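ATP-dependent DNA helicase (Mycobacterium smegmatis, PDB 5V9X) acts as an ATP-dependent 3'-to-5' helicase of the Lhr family that tracks along single-stranded DNA and probably unwinds RNA:DNA duplexes. Local coordinates at residues E39-A44 and D54-I59; A78-A83 and T187-E192. All coordinates share one frame; numbering follows the deposited sequence.

Contact 1: E39-A44 and D54-I59; sequences EWFTTA and DAWSAI
Phe41 of helix 35-44 and Trp56 of helix 50-60 are the only two side chains of the two segments that meet, arriving from opposite directions. The aromatic contact is a T-shaped (edge-to-face) stack. The six-membered ring of Trp56 presents its edge to one face of Phe41, with the planes at 86° and the centroids 5.2 Å apart. CH2 of Trp56 is the leading atom, 3.6 Å from CZ of Phe41 and displaced from the ring centre toward its rim; CZ2 of Trp56 follows, 4.0 Å from CE2 of Phe41. Phe41 can reach this far because its CG lies anti to the backbone N (chi1 -168°), which sends the ring toward Trp56.

Hydrogen bonding lies behind the stack rather than in it: Trp56 NE1 bonds to Leu77 O of helix 75-88, which fixes how the indole is turned.

Apolar neighbours add to the contact: Pro48 touches both rings, Leu77 packs on Phe41 and Leu81 on Trp56. Phe41 also touches the bound ATP analogue, so the indole edge packs against a residue of the nucleotide pocket of the first RecA-like domain.

Contact 2: A78-A83 and T187-E192; sequences AAFLWA and TVIVDE
The backbone of Ile189 is hydrogen-bonded to Leu101 and Val103 of strand 100-103, and from this fixed position its side chain rises to meet Ala79 and Phe80 of helix 75-88. Segment 78-83 of the helix runs nearly antiparallel to strand 187-191, their axes at 164° and 9.6 Å apart at closest approach.

The methyl CD1 of Ile189 does most of the touching. An extended outer torsion (chi2 178°) carries it away from the strand until it sits over the centre of the Phe80 ring, 3.5 Å from the centroid and only 7° off the ring normal, a CH-pi contact made squarely on the face. The same methyl lies 3.7 Å from CB of Ala79, while the other branch, CG2 of Ile189, is 3.8 Å from that CB. The small alanine thus faces both arms of the isoleucine. One turn along, Ala83 CB and Thr187 OG1 make a looser contact at 4.3 Å.

At the end of the strand Asp191 OD2 is hydrogen-bonded to Tyr102 OH, and Glu192 touches the ATP analogue; the pair begins the DEVH form of motif II. Dispersion and CH-pi attraction therefore join segment 78-83 to strand 187-191 without a hydrogen bond between the two, and the polar groups follow where the strand leads to the nucleotide.

How the contacts relate
Both contacts are buried and belong to the N-terminal ATPase region, but at different depths of the fold. Contact 2 joins a helix to a central strand of the parallel sheet, whereas contact 1 joins helix 50-60, which itself packs on strand 64-68, to helix 35-44. Helix 75-88 is the shared neighbour: it forms one side of contact 2 and also packs against contact 1, where Trp56 CZ2 lies 3.7 Å from Leu81 CD2 and Trp40 CZ3 lies 3.9 Å from Leu81 CD1. A single aromatic pair burying 80 Å² thus stands against a wider helix-to-strand interface of 195 Å². In contact 1 a touching residue itself meets the nucleotide; in contact 2 the residue that does so lies beyond those that touch.

Contact 1: E39-A44 and D54-I59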
loop_
_atom_site.group_PDB
_atom_site.type_symbol
_atom_site.label_atom_id
_atom_site.label_comp_id
_atom_site.label_asym_id
_atom_site.label_seq_id
_atom_site.Cartn_x
_atom_site.Cartn_y
_atom_site.Cartn_z
ATOM N N GLU A 39 12.791 16.745 33.270
ATOM C CA GLU A 39 14.122 17.333 33.178
ATOM C C GLU A 39 14.873 16.818 31.959
ATOM O O GLU A 39 15.604 17.578 31.313
ATOM C CB GLU A 39 14.927 17.061 34.451
ATOM C CG GLU A 39 16.333 17.662 34.407
ATOM C CD GLU A 39 16.979 17.780 35.773
ATOM O OE1 GLU A 39 17.587 16.791 36.234
ATOM O OE2 GLU A 39 16.878 18.865 36.386
ATOM N N TRP A 40 14.711 15.536 31.624
ATOM C CA TRP A 40 15.407 15.010 30.455
ATOM C C TRP A 40 14.917 15.675 29.176
ATOM O O TRP A 40 15.721 16.179 28.381
ATOM C CB TRP A 40 15.240 13.497 30.339
ATOM C CG TRP A 40 15.633 13.066 28.962
ATOM C CD1 TRP A 40 16.901 12.951 28.476
ATOM C CD2 TRP A 40 14.756 12.765 27.869
ATOM N NE1 TRP A 40 16.871 12.568 27.158
ATOM C CE2 TRP A 40 15.565 12.449 26.760
ATOM C CE3 TRP A 40 13.365 12.720 27.724
ATOM C CZ2 TRP A 40 15.032 12.095 25.523
ATOM C CZ3 TRP A 40 12.837 12.365 26.495
ATOM C CH2 TRP A 40 13.668 12.055 25.412
ATOM N N PHE A 41 13.599 15.669 28.952
ATOM C CA PHE A 41 13.057 16.226 27.716
ATOM C C PHE A 41 13.443 17.689 27.549
ATOM O O PHE A 41 13.636 18.155 26.420
ATOM C CB PHE A 41 11.535 16.065 27.686
ATOM C CG PHE A 41 10.920 16.351 26.342
ATOM C CD1 PHE A 41 10.583 17.646 25.976
ATOM C CD2 PHE A 41 10.680 15.325 25.445
ATOM C CE1 PHE A 41 10.026 17.909 24.741
ATOM C CE2 PHE A 41 10.117 15.583 24.206
ATOM C CZ PHE A 41 9.790 16.878 23.855
ATOM N N THR A 42 13.573 18.424 28.656
ATOM C CA THR A 42 13.988 19.820 28.571
ATOM C C THR A 42 15.441 19.940 28.123
ATOM O O THR A 42 15.784 20.835 27.343
ATOM C CB THR A 42 13.773 20.511 29.918
ATOM O OG1 THR A 42 12.370 20.571 30.202
ATOM C CG2 THR A 42 14.333 21.923 29.901
ATOM N N THR A 43 16.307 19.042 28.594
ATOM C CA THR A 43 17.706 19.074 28.189
ATOM C C THR A 43 17.937 18.475 26.808
ATOM O O THR A 43 19.045 18.604 26.274
ATOM C CB THR A 43 18.579 18.336 29.212
ATOM O OG1 THR A 43 18.220 16.949 29.242
ATOM C CG2 THR A 43 18.400 18.932 30.598
ATOM N N ALA A 44 16.928 17.836 26.218
ATOM C CA ALA A 44 17.063 17.177 24.925
ATOM C C ALA A 44 16.488 17.988 23.772
ATOM O O ALA A 44 17.047 17.969 22.671
ATOM C CB ALA A 44 16.387 15.803 24.960
ATOM N N ASP A 54 -0.521 18.159 22.644
ATOM C CA ASP A 54 -1.897 17.680 22.555
ATOM C C ASP A 54 -1.975 16.182 22.827
ATOM O O ASP A 54 -2.844 15.720 23.574
ATOM C CB ASP A 54 -2.477 18.000 21.178
ATOM C CG ASP A 54 -2.411 19.474 20.838
ATOM O OD1 ASP A 54 -2.075 20.281 21.730
ATOM O OD2 ASP A 54 -2.691 19.822 19.672
ATOM N N ALA A 55 -1.071 15.405 22.220
ATOM C CA ALA A 55 -1.127 13.954 22.366
ATOM C C ALA A 55 -0.875 13.530 23.805
ATOM O O ALA A 55 -1.540 12.622 24.314
ATOM C CB ALA A 55 -0.122 13.285 21.429
ATOM N N TRP A 56 0.082 14.174 24.479
ATOM C CA TRP A 56 0.337 13.846 25.878
ATOM C C TRP A 56 -0.893 14.107 26.737
ATOM O O TRP A 56 -1.187 13.340 27.660
ATOM C CB TRP A 56 1.529 14.642 26.401
ATOM C CG TRP A 56 2.831 14.273 25.764
ATOM C CD1 TRP A 56 3.158 13.078 25.190
ATOM C CD2 TRP A 56 3.982 15.112 25.627
ATOM N NE1 TRP A 56 4.445 13.121 24.708
ATOM C CE2 TRP A 56 4.972 14.360 24.963
ATOM C CE3 TRP A 56 4.273 16.428 26.002
ATOM C CZ2 TRP A 56 6.230 14.880 24.667
ATOM C CZ3 TRP A 56 5.518 16.939 25.709
ATOM C CH2 TRP A 56 6.483 16.168 25.048
ATOM N N SER A 57 -1.628 15.182 26.442
ATOM C CA SER A 57 -2.828 15.490 27.214
ATOM C C SER A 57 -3.882 14.404 27.044
ATOM O O SER A 57 -4.436 13.898 28.026
ATOM C CB SER A 57 -3.385 16.849 26.793
ATOM O OG SER A 57 -4.457 17.235 27.636
ATOM N N ALA A 58 -4.170 14.030 25.796
ATOM C CA ALA A 58 -5.187 13.015 25.544
ATOM C C ALA A 58 -4.749 11.647 26.055
ATOM O O ALA A 58 -5.548 10.920 26.655
ATOM C CB ALA A 58 -5.505 12.953 24.052
ATOM N N ILE A 59 -3.486 11.280 25.828
ATOM C CA ILE A 59 -3.008 9.968 26.258
ATOM C C ILE A 59 -3.009 9.865 27.778
ATOM O O ILE A 59 -3.424 8.847 28.344
ATOM C CB ILE A 59 -1.611 9.688 25.671
ATOM C CG1 ILE A 59 -1.689 9.521 24.152
ATOM C CG2 ILE A 59 -1.000 8.448 26.304
ATOM C CD1 ILE A 59 -0.340 9.474 23.479
#

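Contact 2: A78-A83 and T187-E192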
loop_
_atom_site.group_PDB
_atom_site.type_symbol
_atom_site.label_atom_id
_atom_site.label_comp_id
_atom_site.label_asym_id
_atom_site.label_seq_id
_atom_site.Cartn_x
_atom_site.Cartn_y
_atom_site.Cartn_z
ATOM N N ALA A 78 5.548 11.329 21.248
ATOM C CA ALA A 78 4.154 11.608 21.578
ATOM C C ALA A 78 3.449 10.350 22.065
ATOM O O ALA A 78 2.713 10.384 23.057
ATOM C CB ALA A 78 3.429 12.191 20.366
ATOM N N ALA A 79 3.682 9.224 21.391
ATOM C CA ALA A 79 3.017 7.980 21.754
ATOM C C ALA A 79 3.745 7.232 22.864
ATOM O O ALA A 79 3.114 6.464 23.599
ATOM C CB ALA A 79 2.881 7.082 20.525
ATOM N N PHE A 80 5.050 7.444 23.014
ATOM C CA PHE A 80 5.855 6.627 23.912
ATOM C C PHE A 80 6.105 7.263 25.273
ATOM O O PHE A 80 6.116 6.550 26.281
ATOM C CB PHE A 80 7.205 6.297 23.263
ATOM C CG PHE A 80 7.212 5.005 22.496
ATOM C CD1 PHE A 80 7.321 3.792 23.159
ATOM C CD2 PHE A 80 7.118 5.001 21.113
ATOM C CE1 PHE A 80 7.331 2.600 22.458
ATOM C CE2 PHE A 80 7.128 3.811 20.407
ATOM C CZ PHE A 80 7.235 2.610 21.079
ATOM N N LEU A 81 6.291 8.588 25.333
ATOM C CA LEU A 81 6.893 9.198 26.518
ATOM C C LEU A 81 6.048 8.982 27.768
ATOM O O LEU A 81 6.589 8.721 28.849
ATOM C CB LEU A 81 7.125 10.691 26.292
ATOM C CG LEU A 81 8.021 11.332 27.356
ATOM C CD1 LEU A 81 9.426 10.749 27.282
ATOM C CD2 LEU A 81 8.051 12.844 27.219
ATOM N N TRP A 82 4.723 9.098 27.650
ATOM C CA TRP A 82 3.874 8.898 28.820
ATOM C C TRP A 82 3.997 7.474 29.348
ATOM O O TRP A 82 4.115 7.256 30.559
ATOM C CB TRP A 82 2.417 9.222 28.494
ATOM C CG TRP A 82 1.531 9.045 29.687
ATOM C CD1 TRP A 82 0.697 7.996 29.942
ATOM C CD2 TRP A 82 1.419 9.930 30.809
ATOM N NE1 TRP A 82 0.060 8.181 31.145
ATOM C CE2 TRP A 82 0.486 9.360 31.698
ATOM C CE3 TRP A 82 2.010 11.152 31.143
ATOM C CZ2 TRP A 82 0.130 9.972 32.898
ATOM C CZ3 TRP A 82 1.656 11.757 32.336
ATOM C CH2 TRP A 82 0.725 11.167 33.198
ATOM N N ALA A 83 3.969 6.489 28.449
ATOM C CA ALA A 83 4.178 5.107 28.867
ATOM C C ALA A 83 5.578 4.915 29.437
ATOM O O ALA A 83 5.769 4.150 30.391
ATOM C CB ALA A 83 3.939 4.160 27.691
ATOM N N THR A 187 -0.698 -0.429 26.890
ATOM C CA THR A 187 -0.694 0.505 25.775
ATOM C C THR A 187 -0.405 -0.246 24.484
ATOM O O THR A 187 0.392 -1.189 24.467
ATOM C CB THR A 187 0.353 1.616 25.982
ATOM O OG1 THR A 187 0.103 2.293 27.220
ATOM C CG2 THR A 187 0.314 2.629 24.843
ATOM N N VAL A 188 -1.066 0.170 23.406
ATOM C CA VAL A 188 -0.826 -0.366 22.071
ATOM C C VAL A 188 -0.641 0.807 21.119
ATOM O O VAL A 188 -1.569 1.598 20.915
ATOM C CB VAL A 188 -1.971 -1.274 21.592
ATOM C CG1 VAL A 188 -1.793 -1.611 20.120
ATOM C CG2 VAL A 188 -2.021 -2.544 22.424
ATOM N N ILE A 189 0.551 0.917 20.541
ATOM C CA ILE A 189 0.864 1.948 19.559
ATOM C C ILE A 189 0.814 1.317 18.176
ATOM O O ILE A 189 1.479 0.304 17.924
ATOM C CB ILE A 189 2.243 2.577 19.828
ATOM C CG1 ILE A 189 2.338 3.071 21.273
ATOM C CG2 ILE A 189 2.509 3.717 18.854
ATOM C CD1 ILE A 189 3.689 3.655 21.629
ATOM N N VAL A 190 0.019 1.899 17.286
ATOM C CA VAL A 190 -0.081 1.458 15.902
ATOM C C VAL A 190 0.484 2.581 15.046
ATOM O O VAL A 190 -0.220 3.541 14.711
ATOM C CB VAL A 190 -1.519 1.108 15.505
ATOM C CG1 VAL A 190 -1.584 0.724 14.033
ATOM C CG2 VAL A 190 -2.045 -0.026 16.371
ATOM N N ASP A 191 1.762 2.466 14.700
ATOM C CA ASP A 191 2.438 3.476 13.899
ATOM C C ASP A 191 2.093 3.299 12.426
ATOM O O ASP A 191 1.893 2.181 11.945
ATOM C CB ASP A 191 3.948 3.382 14.098
ATOM C CG ASP A 191 4.653 4.699 13.867
ATOM O OD1 ASP A 191 4.079 5.575 13.186
ATOM O OD2 ASP A 191 5.785 4.856 14.369
ATOM N N GLU A 192 2.035 4.421 11.712
ATOM C CA GLU A 192 1.704 4.440 10.288
ATOM C C GLU A 192 0.387 3.711 10.025
ATOM O O GLU A 192 0.288 2.840 9.160
ATOM C CB GLU A 192 2.841 3.847 9.452
ATOM C CG GLU A 192 4.219 4.395 9.791
ATOM C CD GLU A 192 4.329 5.895 9.593
ATOM O OE1 GLU A 192 3.544 6.461 8.800
ATOM O OE2 GLU A 192 5.208 6.513 10.235
#